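PDB 2DC0: probable amidase from Thermus thermophilus, which belongs to the amidase family and folds as an alpha/beta protein whose helices pack around a large mixed beta sheet. Local coordinates for residues D74-K79 / E96-V101; A89-L94 / G195-S200; Y188-L193 / A224-P229; M1-A6 / I159-L164; P69-D74 / L110-T115. One frame throughout, in Å; residues are numbered along the deposited sequence.

Contact 1: residues D74-K79 / E96-V101; sequences DLFPVK and EEARAV
The Phe76 ring carries Leu75 CD1 over the centre of one face, 3.5 Å above its plane, while Ala98 CB approaches its edge, 3.7 Å from Phe76 CD1. This is the strand-to-helix side of a beta-alpha-beta unit: the chain leaving strand 69-73 meets the start of helix 99-106, with Ala98 at the N-cap position. It illustrates how a loop and a helix start can be joined by one backbone bond set among apolar contacts. Ala98 N donates to Pro77 O over 3.0 Å, a straight bond (164°) that arrives tilted from the carbonyl plane. The same oxygen receives a CA-H...O contact from Glu97 CA at 3.4 Å, so two successive residues converge on it. Around the bond, Ala98 CB touches both Phe76 CD1 and Pro77 CD, from directions about a right angle apart, and Val101 spreads its branches: CG2 lies 3.8 Å from Phe76 CB, and CG1 meets Val78 CG2, the two valines crossing at about a right angle. Toward solvent, the extended Lys79 chain slants across both glutamates. Its NZ stops 4.4 Å from Glu97 OE1, beyond salt-bridge range; that carboxylate forms salt bridges with Arg102 and Arg105. A water bridges the two segments, accepting from Lys79 N and donating to Glu97 OE2, 2.7 Å away.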
# COMPACT_ATOMS: atom_id res chain seq x y z
N ASP A 74 -23.71 14.68 -4.71
CA ASP A 74 -23.74 15.18 -6.09
C ASP A 74 -22.52 15.07 -6.99
O ASP A 74 -22.28 15.95 -7.82
CB ASP A 74 -24.26 16.63 -6.13
CG ASP A 74 -24.86 17.00 -7.48
OD1 ASP A 74 -25.45 16.10 -8.12
OD2 ASP A 74 -24.78 18.18 -7.89
N LEU A 75 -21.74 14.00 -6.85
CA LEU A 75 -20.60 13.77 -7.73
C LEU A 75 -20.82 12.43 -8.42
O LEU A 75 -20.06 12.05 -9.32
CB LEU A 75 -19.27 13.78 -6.96
CG LEU A 75 -19.03 12.85 -5.77
CD1 LEU A 75 -18.85 11.41 -6.23
CD2 LEU A 75 -17.76 13.33 -5.05
N PHE A 76 -21.86 11.72 -7.99
CA PHE A 76 -22.26 10.43 -8.54
C PHE A 76 -23.44 10.67 -9.49
O PHE A 76 -24.49 11.17 -9.08
CB PHE A 76 -22.76 9.48 -7.44
CG PHE A 76 -21.68 8.90 -6.57
CD1 PHE A 76 -20.82 7.91 -7.04
CD2 PHE A 76 -21.55 9.31 -5.24
CE1 PHE A 76 -19.85 7.34 -6.20
CE2 PHE A 76 -20.60 8.75 -4.39
CZ PHE A 76 -19.75 7.76 -4.87
N PRO A 77 -23.28 10.34 -10.78
CA PRO A 77 -24.41 10.56 -11.69
C PRO A 77 -25.58 9.64 -11.33
O PRO A 77 -25.39 8.48 -10.97
CB PRO A 77 -23.81 10.22 -13.05
CG PRO A 77 -22.39 10.68 -12.89
CD PRO A 77 -22.04 10.11 -11.54
N VAL A 78 -26.79 10.19 -11.39
CA VAL A 78 -27.99 9.41 -11.09
C VAL A 78 -28.96 9.66 -12.24
O VAL A 78 -29.13 10.80 -12.68
CB VAL A 78 -28.64 9.88 -9.75
CG1 VAL A 78 -29.99 9.20 -9.55
CG2 VAL A 78 -27.72 9.56 -8.58
N LYS A 79 -29.59 8.60 -12.73
CA LYS A 79 -30.53 8.74 -13.84
C LYS A 79 -31.63 9.74 -13.53
O LYS A 79 -32.23 9.70 -12.45
CB LYS A 79 -31.17 7.39 -14.18
CG LYS A 79 -30.21 6.34 -14.71
CD LYS A 79 -30.97 5.10 -15.16
CE LYS A 79 -30.05 4.10 -15.84
NZ LYS A 79 -30.81 2.93 -16.38
N GLU A 96 -24.27 8.49 -17.58
CA GLU A 96 -25.59 8.83 -17.05
C GLU A 96 -25.79 8.35 -15.61
O GLU A 96 -26.54 8.95 -14.84
CB GLU A 96 -26.68 8.23 -17.94
CG GLU A 96 -28.10 8.50 -17.46
CD GLU A 96 -29.16 7.82 -18.32
OE1 GLU A 96 -28.98 6.63 -18.64
OE2 GLU A 96 -30.17 8.47 -18.65
N GLU A 97 -25.11 7.27 -15.25
CA GLU A 97 -25.23 6.71 -13.91
C GLU A 97 -23.93 6.09 -13.44
O GLU A 97 -23.26 5.38 -14.19
CB GLU A 97 -26.33 5.65 -13.91
CG GLU A 97 -26.47 4.91 -12.60
CD GLU A 97 -27.56 3.86 -12.65
OE1 GLU A 97 -27.50 2.99 -13.55
OE2 GLU A 97 -28.47 3.91 -11.80
N ALA A 98 -23.57 6.36 -12.19
CA ALA A 98 -22.35 5.83 -11.60
C ALA A 98 -22.57 4.36 -11.26
O ALA A 98 -23.70 3.94 -10.98
CB ALA A 98 -21.98 6.61 -10.34
N ARG A 99 -21.50 3.58 -11.29
CA ARG A 99 -21.61 2.16 -10.99
C ARG A 99 -22.17 1.90 -9.60
O ARG A 99 -23.01 1.02 -9.41
CB ARG A 99 -20.24 1.48 -11.10
CG ARG A 99 -20.31 -0.02 -10.94
CD ARG A 99 -20.96 -0.66 -12.15
NE ARG A 99 -21.09 -2.11 -12.02
CZ ARG A 99 -22.05 -2.72 -11.32
NH1 ARG A 99 -22.97 -2.01 -10.68
NH2 ARG A 99 -22.09 -4.04 -11.25
N ALA A 100 -21.71 2.67 -8.61
CA ALA A 100 -22.18 2.49 -7.24
C ALA A 100 -23.68 2.78 -7.12
O ALA A 100 -24.37 2.16 -6.32
CB ALA A 100 -21.39 3.38 -6.29
N VAL A 101 -24.16 3.74 -7.90
CA VAL A 101 -25.57 4.11 -7.90
C VAL A 101 -26.39 2.97 -8.51
O VAL A 101 -27.47 2.63 -8.02
CB VAL A 101 -25.79 5.42 -8.70
CG1 VAL A 101 -27.28 5.68 -8.93
CG2 VAL A 101 -25.18 6.60 -7.93
O HOH W 1 -27.46 11.50 -14.68
O HOH W 2 -29.79 6.12 -11.14

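Contact 2: residues A89-L94 / G195-S200; sequences APLPPL and GALPLS
Leu197 reaches across to Leu91, Pro92 and Leu94, and its side chain can be followed outward as a worked case of loop-on-loop packing in the alpha/beta amidase fold. The two loops lack regular secondary structure: 89-94 precedes helix 99-106, whereas the loop holding 195-200 lies between strands 182-185 and 206-210. At the root, Leu197 CB lies 4.1 Å from Leu94 CD1. The first torsion sets CG opposite the backbone N (chi1 174°), which carries the fork of the side chain toward the proline-rich loop. There the branches separate. CD1 touches Pro92 CD at 3.8 Å, the leucine running nearly perpendicular to the proline side chain, whereas CD2 meets Leu91 CD2 more distantly, at 4.2 Å. One leucine thus serves three residues of the facing loop, and no hydrogen bond joins the two segments.

Leu94 supplies the reciprocal half. While its CD1 attends to Leu197 CB, its CD2 rests against the backbone, 3.9 Å from Leu197 N. That amide is engaged by Leu75 O, which ties it to the loop just after strand 69-73. Beyond the pair, helix 281-296 covers Pro92 and Pro198 through Ile296. Gly195 has a positive phi of 83°, a conformation in which a beta carbon would press on the preceding carbonyl oxygen. Its own carbonyl is buried without a hydrogen-bonding partner in the model, and Leu94 CD2 sits 3.7 Å from Gly195 O.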
# COMPACT_ATOMS: atom_id res chain seq x y z
N ALA A 89 -18.14 25.49 -12.47
CA ALA A 89 -17.22 25.21 -13.57
C ALA A 89 -17.66 23.97 -14.35
O ALA A 89 -18.39 23.13 -13.84
CB ALA A 89 -15.81 25.00 -13.02
N PRO A 90 -17.22 23.86 -15.60
CA PRO A 90 -17.59 22.70 -16.40
C PRO A 90 -16.91 21.45 -15.82
O PRO A 90 -15.82 21.54 -15.25
CB PRO A 90 -17.08 23.05 -17.80
CG PRO A 90 -15.89 23.91 -17.51
CD PRO A 90 -16.40 24.80 -16.40
N LEU A 91 -17.55 20.30 -15.96
CA LEU A 91 -16.99 19.06 -15.44
C LEU A 91 -16.57 18.12 -16.57
O LEU A 91 -17.07 18.22 -17.69
CB LEU A 91 -18.02 18.35 -14.55
CG LEU A 91 -18.53 19.13 -13.33
CD1 LEU A 91 -19.61 18.34 -12.62
CD2 LEU A 91 -17.36 19.42 -12.39
N PRO A 92 -15.63 17.20 -16.29
CA PRO A 92 -15.18 16.26 -17.32
C PRO A 92 -16.38 15.40 -17.69
O PRO A 92 -17.38 15.38 -16.97
CB PRO A 92 -14.11 15.45 -16.60
CG PRO A 92 -13.58 16.40 -15.58
CD PRO A 92 -14.84 17.05 -15.06
N PRO A 93 -16.31 14.68 -18.82
CA PRO A 93 -17.41 13.82 -19.25
C PRO A 93 -17.70 12.69 -18.27
O PRO A 93 -16.80 12.00 -17.80
CB PRO A 93 -16.93 13.31 -20.61
CG PRO A 93 -15.45 13.25 -20.43
CD PRO A 93 -15.15 14.55 -19.73
N LEU A 94 -18.98 12.50 -17.97
CA LEU A 94 -19.40 11.44 -17.05
C LEU A 94 -20.58 10.69 -17.64
O LEU A 94 -21.34 11.23 -18.43
CB LEU A 94 -19.81 12.05 -15.71
CG LEU A 94 -18.70 12.70 -14.89
CD1 LEU A 94 -19.30 13.53 -13.77
CD2 LEU A 94 -17.78 11.62 -14.33
N GLY A 195 -17.64 5.87 -13.10
CA GLY A 195 -18.72 6.76 -13.48
C GLY A 195 -18.91 7.96 -12.57
O GLY A 195 -19.74 8.82 -12.83
N ALA A 196 -18.14 8.01 -11.49
CA ALA A 196 -18.23 9.11 -10.54
C ALA A 196 -17.11 10.12 -10.79
O ALA A 196 -16.03 9.76 -11.26
CB ALA A 196 -18.13 8.58 -9.11
N LEU A 197 -17.37 11.38 -10.47
CA LEU A 197 -16.37 12.41 -10.65
C LEU A 197 -15.23 12.14 -9.68
O LEU A 197 -15.43 12.09 -8.47
CB LEU A 197 -16.95 13.79 -10.36
CG LEU A 197 -15.91 14.92 -10.37
CD1 LEU A 197 -15.42 15.15 -11.80
CD2 LEU A 197 -16.53 16.19 -9.82
N PRO A 198 -14.01 11.95 -10.19
CA PRO A 198 -12.90 11.69 -9.28
C PRO A 198 -12.24 12.95 -8.71
O PRO A 198 -12.42 14.06 -9.24
CB PRO A 198 -11.94 10.87 -10.14
CG PRO A 198 -12.15 11.44 -11.51
CD PRO A 198 -13.65 11.65 -11.59
N LEU A 199 -11.51 12.79 -7.61
CA LEU A 199 -10.77 13.90 -7.02
C LEU A 199 -9.33 13.41 -7.14
O LEU A 199 -8.53 13.95 -7.89
CB LEU A 199 -11.14 14.11 -5.55
CG LEU A 199 -10.35 15.21 -4.83
CD1 LEU A 199 -10.57 16.56 -5.50
CD2 LEU A 199 -10.81 15.27 -3.37
N SER A 200 -9.04 12.35 -6.40
CA SER A 200 -7.74 11.70 -6.42
C SER A 200 -8.04 10.23 -6.67
O SER A 200 -8.45 9.52 -5.76
CB SER A 200 -7.03 11.86 -5.07
OG SER A 200 -5.88 11.05 -5.01

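Contact 3: residues Y188-L193 / A224-P229; sequences YGRVSL and AGESIP
Arg190 first runs straight out, CG anti to the backbone N and the next torsion also extended, then bends at chi3 (-69°), turning its guanidinium to Glu226. Glu226 answers with chi1 of 64°, its CG between the backbone N and the carbonyl carbon, and an extended chain beyond. The meeting place lies just past a Schellman motif: Gly225, with positive phi, is the C-prime residue that ends helix 213-224. The pair exemplifies a helix terminus fastened to a neighbouring loop, though the bond itself is modest. Arg190 NH1 and Glu226 OE2 form a salt bridge at 3.1 Å whose hydrogen bond is weak. The oxygen lies at the guanidinium edge, yet the carboxylate plane is turned 52° away, so no flat, two-pronged pairing results. The firmer partner of the arginine is Asp419, which takes NH2 in a second salt bridge. Leu339 and Lys343 of the second subunit pack on Arg190 and Glu226, placing the pair near the subunit interface. Among the apolar groups, Val191 CG2 approaches Ala224 CB loosely, at 4.5 Å. The aliphatic part of the arginine packs more closely: Arg190 CG is 3.7 Å from Ala224 CB.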
# COMPACT_ATOMS: atom_id res chain seq x y z
N TYR A 188 -9.86 0.58 0.21
CA TYR A 188 -9.79 1.20 -1.11
C TYR A 188 -10.28 0.25 -2.19
O TYR A 188 -9.96 -0.94 -2.18
CB TYR A 188 -8.34 1.61 -1.41
CG TYR A 188 -8.15 2.20 -2.79
CD1 TYR A 188 -8.44 3.54 -3.05
CD2 TYR A 188 -7.68 1.41 -3.85
CE1 TYR A 188 -8.25 4.08 -4.32
CE2 TYR A 188 -7.49 1.95 -5.12
CZ TYR A 188 -7.78 3.28 -5.35
OH TYR A 188 -7.60 3.81 -6.61
N GLY A 189 -11.08 0.77 -3.12
CA GLY A 189 -11.57 -0.01 -4.23
C GLY A 189 -12.68 -1.03 -4.01
O GLY A 189 -13.22 -1.55 -4.99
N ARG A 190 -13.03 -1.32 -2.76
CA ARG A 190 -14.08 -2.30 -2.52
C ARG A 190 -15.39 -1.86 -3.18
O ARG A 190 -16.11 -2.68 -3.76
CB ARG A 190 -14.28 -2.53 -1.03
CG ARG A 190 -15.21 -3.68 -0.72
CD ARG A 190 -15.32 -3.91 0.77
NE ARG A 190 -14.08 -4.43 1.36
CZ ARG A 190 -13.63 -5.67 1.20
NH1 ARG A 190 -14.32 -6.54 0.47
NH2 ARG A 190 -12.50 -6.05 1.78
N VAL A 191 -15.71 -0.57 -3.09
CA VAL A 191 -16.92 -0.04 -3.71
C VAL A 191 -16.46 0.72 -4.94
O VAL A 191 -15.62 1.62 -4.86
CB VAL A 191 -17.68 0.91 -2.75
CG1 VAL A 191 -18.89 1.50 -3.47
CG2 VAL A 191 -18.13 0.15 -1.51
N SER A 192 -17.00 0.36 -6.10
CA SER A 192 -16.61 0.99 -7.35
C SER A 192 -16.88 2.48 -7.45
O SER A 192 -17.95 2.96 -7.07
CB SER A 192 -17.28 0.30 -8.54
OG SER A 192 -16.98 0.98 -9.74
N LEU A 193 -15.90 3.21 -7.96
CA LEU A 193 -16.02 4.64 -8.16
C LEU A 193 -16.14 4.93 -9.66
O LEU A 193 -15.96 6.06 -10.10
CB LEU A 193 -14.81 5.37 -7.57
CG LEU A 193 -14.93 5.67 -6.07
CD1 LEU A 193 -13.60 6.13 -5.51
CD2 LEU A 193 -16.01 6.74 -5.87
N ALA A 224 -20.65 -3.02 -2.50
CA ALA A 224 -19.49 -3.78 -2.94
C ALA A 224 -19.91 -4.98 -3.79
O ALA A 224 -19.10 -5.52 -4.54
CB ALA A 224 -18.71 -4.26 -1.72
N GLY A 225 -21.16 -5.38 -3.67
CA GLY A 225 -21.65 -6.51 -4.43
C GLY A 225 -21.12 -7.83 -3.90
O GLY A 225 -20.97 -8.79 -4.65
N GLU A 226 -20.83 -7.88 -2.61
CA GLU A 226 -20.31 -9.11 -2.01
C GLU A 226 -20.67 -9.13 -0.53
O GLU A 226 -20.87 -8.08 0.09
CB GLU A 226 -18.79 -9.19 -2.18
CG GLU A 226 -18.03 -8.08 -1.46
CD GLU A 226 -16.54 -8.05 -1.80
OE1 GLU A 226 -15.88 -9.12 -1.75
OE2 GLU A 226 -16.03 -6.96 -2.12
N SER A 227 -20.76 -10.33 0.04
CA SER A 227 -21.09 -10.44 1.45
C SER A 227 -19.82 -10.22 2.26
O SER A 227 -18.72 -10.55 1.83
CB SER A 227 -21.67 -11.82 1.77
OG SER A 227 -20.69 -12.83 1.61
N ILE A 228 -20.00 -9.63 3.44
CA ILE A 228 -18.89 -9.34 4.34
C ILE A 228 -19.19 -10.00 5.68
O ILE A 228 -19.98 -9.50 6.46
CB ILE A 228 -18.75 -7.82 4.53
CG1 ILE A 228 -18.46 -7.16 3.18
CG2 ILE A 228 -17.65 -7.51 5.55
CD1 ILE A 228 -18.59 -5.61 3.09
N PRO A 229 -18.56 -11.16 5.94
CA PRO A 229 -18.78 -11.89 7.19
C PRO A 229 -18.54 -11.04 8.45
O PRO A 229 -17.60 -10.26 8.51
CB PRO A 229 -17.78 -13.05 7.09
CG PRO A 229 -17.70 -13.30 5.61
CD PRO A 229 -17.63 -11.89 5.06

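Contact 4: residues M1-A6 / I159-L164; sequences MDLLEA and IGLASL
Asp2, whose carbonyl O lies 4.5 Å from Leu161 CD1, offers a carboxylate that several groups grip. Its OD1 accepts from Glu5 N at 2.9 Å, met nearly end-on to the C-O bond, and this makes Asp2 the N-cap of helix 3-11. The other oxygen, OD2, is held by Arg214 in a salt bridge and by Ser212. Two further amides of the first turn, those of Leu3 and Leu4, are taken by Asp215, so the helix start is fixed from two carboxylates at once. The negative charges at this end would be expected to suit the helix dipole.

With the polar end settled, the side chains that meet across the contact are apolar, with Leu161 at their centre. Leu161 CG lies anti to the carbonyl carbon (chi1 -61°), and the two methyls part toward different residues: CD1 touches Ala6 CB at 3.6 Å, and CD2 approaches Met1 CG at 4.0 Å. Leu3 slants across Leu161 nearer its root. Its CD2 presses on Leu161 CB at 3.6 Å, while its CD1 continues to Ala162 CB, 3.7 Å away. Leu68 packs against Leu3, Ala6 and Leu161 alike and completes the cluster.

No hydrogen bond crosses between the segments; capping fixes the helix and apolar side chains join it to the chain entering strand 163-166. The result is a capped N-terminal helix docked on the chain leading into an interior strand of the mixed sheet, in keeping with the helix-on-sheet architecture of an alpha/beta fold.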
# COMPACT_ATOMS: atom_id res chain seq x y z
N MET A 1 -35.83 6.05 12.67
CA MET A 1 -35.67 4.61 12.33
C MET A 1 -34.52 4.47 11.34
O MET A 1 -34.14 5.45 10.70
CB MET A 1 -36.96 4.06 11.70
CG MET A 1 -37.13 4.42 10.22
SD MET A 1 -38.58 3.68 9.40
CE MET A 1 -39.41 5.14 8.83
N ASP A 2 -33.96 3.27 11.21
CA ASP A 2 -32.88 3.06 10.26
C ASP A 2 -33.32 2.16 9.11
O ASP A 2 -34.47 1.71 9.07
CB ASP A 2 -31.63 2.50 10.96
CG ASP A 2 -31.84 1.12 11.53
OD1 ASP A 2 -32.94 0.54 11.35
OD2 ASP A 2 -30.91 0.60 12.17
N LEU A 3 -32.41 1.89 8.18
CA LEU A 3 -32.70 1.06 7.02
C LEU A 3 -33.29 -0.31 7.32
O LEU A 3 -34.32 -0.69 6.75
CB LEU A 3 -31.43 0.85 6.18
CG LEU A 3 -30.97 1.98 5.25
CD1 LEU A 3 -29.60 1.63 4.68
CD2 LEU A 3 -31.99 2.17 4.14
N LEU A 4 -32.65 -1.05 8.22
CA LEU A 4 -33.11 -2.39 8.55
C LEU A 4 -34.45 -2.41 9.29
O LEU A 4 -35.23 -3.35 9.12
CB LEU A 4 -32.03 -3.13 9.35
CG LEU A 4 -30.75 -3.36 8.53
CD1 LEU A 4 -29.70 -4.06 9.39
CD2 LEU A 4 -31.06 -4.19 7.30
N GLU A 5 -34.73 -1.39 10.10
CA GLU A 5 -36.00 -1.36 10.80
C GLU A 5 -37.10 -1.02 9.80
O GLU A 5 -38.19 -1.61 9.84
CB GLU A 5 -35.99 -0.31 11.91
CG GLU A 5 -37.19 -0.41 12.85
CD GLU A 5 -37.39 0.83 13.70
OE1 GLU A 5 -36.44 1.23 14.41
OE2 GLU A 5 -38.51 1.39 13.67
N ALA A 6 -36.82 -0.09 8.89
CA ALA A 6 -37.80 0.30 7.88
C ALA A 6 -38.07 -0.89 6.97
O ALA A 6 -39.19 -1.12 6.52
CB ALA A 6 -37.28 1.47 7.06
N ILE A 159 -33.79 12.85 6.32
CA ILE A 159 -34.11 13.16 4.93
C ILE A 159 -33.53 11.99 4.14
O ILE A 159 -32.44 12.08 3.56
CB ILE A 159 -33.46 14.49 4.49
CG1 ILE A 159 -33.89 15.62 5.44
CG2 ILE A 159 -33.86 14.82 3.06
CD1 ILE A 159 -33.06 16.89 5.35
N GLY A 160 -34.26 10.89 4.14
CA GLY A 160 -33.78 9.68 3.49
C GLY A 160 -33.20 8.87 4.63
O GLY A 160 -32.82 9.44 5.65
N LEU A 161 -33.13 7.55 4.47
CA LEU A 161 -32.63 6.66 5.52
C LEU A 161 -31.11 6.45 5.52
O LEU A 161 -30.55 5.98 6.51
CB LEU A 161 -33.33 5.30 5.42
CG LEU A 161 -34.86 5.29 5.58
CD1 LEU A 161 -35.42 3.90 5.26
CD2 LEU A 161 -35.19 5.69 7.00
N ALA A 162 -30.46 6.79 4.42
CA ALA A 162 -29.02 6.64 4.30
C ALA A 162 -28.56 7.43 3.10
O ALA A 162 -29.37 7.95 2.34
CB ALA A 162 -28.66 5.16 4.13
N SER A 163 -27.25 7.53 2.93
CA SER A 163 -26.72 8.28 1.80
C SER A 163 -25.39 7.71 1.32
O SER A 163 -24.71 6.99 2.05
CB SER A 163 -26.56 9.75 2.19
OG SER A 163 -26.26 10.53 1.04
N LEU A 164 -25.05 8.03 0.08
CA LEU A 164 -23.80 7.58 -0.52
C LEU A 164 -22.89 8.79 -0.73
O LEU A 164 -23.30 9.77 -1.35
CB LEU A 164 -24.07 6.91 -1.87
CG LEU A 164 -22.84 6.55 -2.71
CD1 LEU A 164 -22.00 5.51 -2.00
CD2 LEU A 164 -23.29 6.03 -4.08

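Contact 5: residues P69-D74 / L110-T115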
# COMPACT_ATOMS: atom_id res chain seq x y z
N PRO A 69 -35.97 4.94 0.69
CA PRO A 69 -35.51 6.25 0.22
C PRO A 69 -34.09 6.56 0.67
O PRO A 69 -33.79 6.53 1.87
CB PRO A 69 -36.54 7.20 0.83
CG PRO A 69 -36.81 6.57 2.15
CD PRO A 69 -36.91 5.09 1.82
N LEU A 70 -33.22 6.84 -0.30
CA LEU A 70 -31.82 7.17 -0.05
C LEU A 70 -31.43 8.39 -0.88
O LEU A 70 -32.07 8.68 -1.88
CB LEU A 70 -30.89 6.01 -0.45
CG LEU A 70 -30.72 4.78 0.44
CD1 LEU A 70 -32.05 4.09 0.65
CD2 LEU A 70 -29.73 3.82 -0.21
N THR A 71 -30.37 9.08 -0.46
CA THR A 71 -29.88 10.24 -1.20
C THR A 71 -28.47 9.91 -1.70
O THR A 71 -27.85 8.96 -1.23
CB THR A 71 -29.83 11.51 -0.30
OG1 THR A 71 -29.00 11.25 0.84
CG2 THR A 71 -31.23 11.88 0.19
N VAL A 72 -27.97 10.70 -2.65
CA VAL A 72 -26.65 10.47 -3.25
C VAL A 72 -25.85 11.76 -3.39
O VAL A 72 -26.35 12.75 -3.94
CB VAL A 72 -26.79 9.85 -4.66
CG1 VAL A 72 -25.42 9.66 -5.30
CG2 VAL A 72 -27.53 8.52 -4.58
N LYS A 73 -24.61 11.75 -2.91
CA LYS A 73 -23.72 12.92 -3.01
C LYS A 73 -23.67 13.37 -4.47
O LYS A 73 -23.56 12.54 -5.36
CB LYS A 73 -22.32 12.54 -2.52
CG LYS A 73 -21.34 13.71 -2.42
CD LYS A 73 -20.01 13.22 -1.88
CE LYS A 73 -19.08 14.36 -1.51
NZ LYS A 73 -17.80 13.84 -0.96
N ASP A 74 -23.71 14.68 -4.71
CA ASP A 74 -23.74 15.18 -6.09
C ASP A 74 -22.52 15.07 -6.99
O ASP A 74 -22.28 15.95 -7.82
CB ASP A 74 -24.26 16.63 -6.13
CG ASP A 74 -24.86 17.00 -7.48
OD1 ASP A 74 -25.45 16.10 -8.12
OD2 ASP A 74 -24.78 18.18 -7.89
N LEU A 110 -34.92 3.63 -3.53
CA LEU A 110 -35.58 4.79 -4.11
C LEU A 110 -34.65 5.98 -3.92
O LEU A 110 -34.60 6.57 -2.84
CB LEU A 110 -36.92 5.04 -3.41
CG LEU A 110 -37.65 6.33 -3.80
CD1 LEU A 110 -37.84 6.39 -5.30
CD2 LEU A 110 -38.99 6.39 -3.08
N LEU A 111 -33.89 6.30 -4.96
CA LEU A 111 -32.95 7.42 -4.92
C LEU A 111 -33.76 8.66 -5.29
O LEU A 111 -34.09 8.85 -6.46
CB LEU A 111 -31.82 7.19 -5.92
CG LEU A 111 -31.14 5.81 -5.82
CD1 LEU A 111 -30.15 5.63 -6.96
CD2 LEU A 111 -30.45 5.69 -4.48
N PHE A 112 -34.06 9.49 -4.30
CA PHE A 112 -34.89 10.67 -4.56
C PHE A 112 -34.22 12.03 -4.59
O PHE A 112 -34.87 13.04 -4.88
CB PHE A 112 -36.03 10.72 -3.54
CG PHE A 112 -35.58 10.99 -2.14
CD1 PHE A 112 -35.72 12.26 -1.58
CD2 PHE A 112 -34.99 9.99 -1.38
CE1 PHE A 112 -35.26 12.52 -0.29
CE2 PHE A 112 -34.53 10.24 -0.09
CZ PHE A 112 -34.67 11.51 0.45
N ALA A 113 -32.93 12.11 -4.29
CA ALA A 113 -32.28 13.41 -4.31
C ALA A 113 -30.77 13.37 -4.29
O ALA A 113 -30.16 12.40 -3.85
CB ALA A 113 -32.79 14.25 -3.14
N LYS A 114 -30.17 14.46 -4.78
CA LYS A 114 -28.72 14.60 -4.79
C LYS A 114 -28.43 15.51 -3.61
O LYS A 114 -29.18 16.46 -3.37
CB LYS A 114 -28.24 15.26 -6.09
CG LYS A 114 -28.69 14.53 -7.37
CD LYS A 114 -28.12 13.13 -7.43
CE LYS A 114 -26.61 13.16 -7.62
NZ LYS A 114 -26.02 11.93 -7.06
N THR A 115 -27.37 15.24 -2.86
CA THR A 115 -27.05 16.07 -1.71
C THR A 115 -25.96 17.11 -1.92
O THR A 115 -25.03 16.92 -2.71
CB THR A 115 -26.63 15.23 -0.48
OG1 THR A 115 -25.47 14.47 -0.80
CG2 THR A 115 -27.76 14.31 -0.05
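Backbone hydrogen bonds from Leu70 N to Leu110 O (2.9 Å) and from Phe112 N to Leu70 O begin a parallel pairing of strands 69-73 and 110-115, the two strands of a beta-alpha-beta crossover through helix 99-106. Farther on, Val72 N donates to Ala113 O and Thr115 N to Val72 O. The register slips between, since Leu70 faces Leu111 but Val72 faces Lys114; Phe112 is the extra residue of a beta bulge.

Charged and polar groups close the C-terminal end. Lys114, bent at chi2 and chi3, curls back beside Val72, on the face shared with Leu111, toward the end of strand 69-73, and its NZ donates to Lys73 O at 3.1 Å, from above the carbonyl plane, and to Phe76 O. Val72 O receives a weak bond from the same nitrogen. Asp74 OD1 stays 4.3 Å from NZ, short of a salt bridge, while Asp74 OD2 accepts from Arg84 N.

Apolar packing divides by face. Leu111 CD2 meets Val72 CG2 at 4.1 Å, beside Val101 and Leu104 of the crossover helix. On the other face, the Phe112 ring packs obliquely on Pro69 CB and Thr71 CG2, and the threonine methyl Thr115 CG2 lies a tight 3.5 Å from Thr71 CB.

From the N terminus, contact 4 opens the widest of the first loops, bringing residues 1-6 to the chain entering strand 163-166. Nested within it, contact 5 closes 69-74 on 110-115, and contact 1 nests again inside that, sharing Asp74. Contact 2 crosses all three, since 89-94 starts inside those loops and finds its partner at 195-200. Contact 3, joining 188-193 to 224-229, crosses contact 2 but follows the others in series. Contacts 4 and 5 meet in the sheet through neighbouring strands 163-166 and 69-73. Contact 1 touches all the others, linking the crossover helix with the sheet and the 188-200 loop.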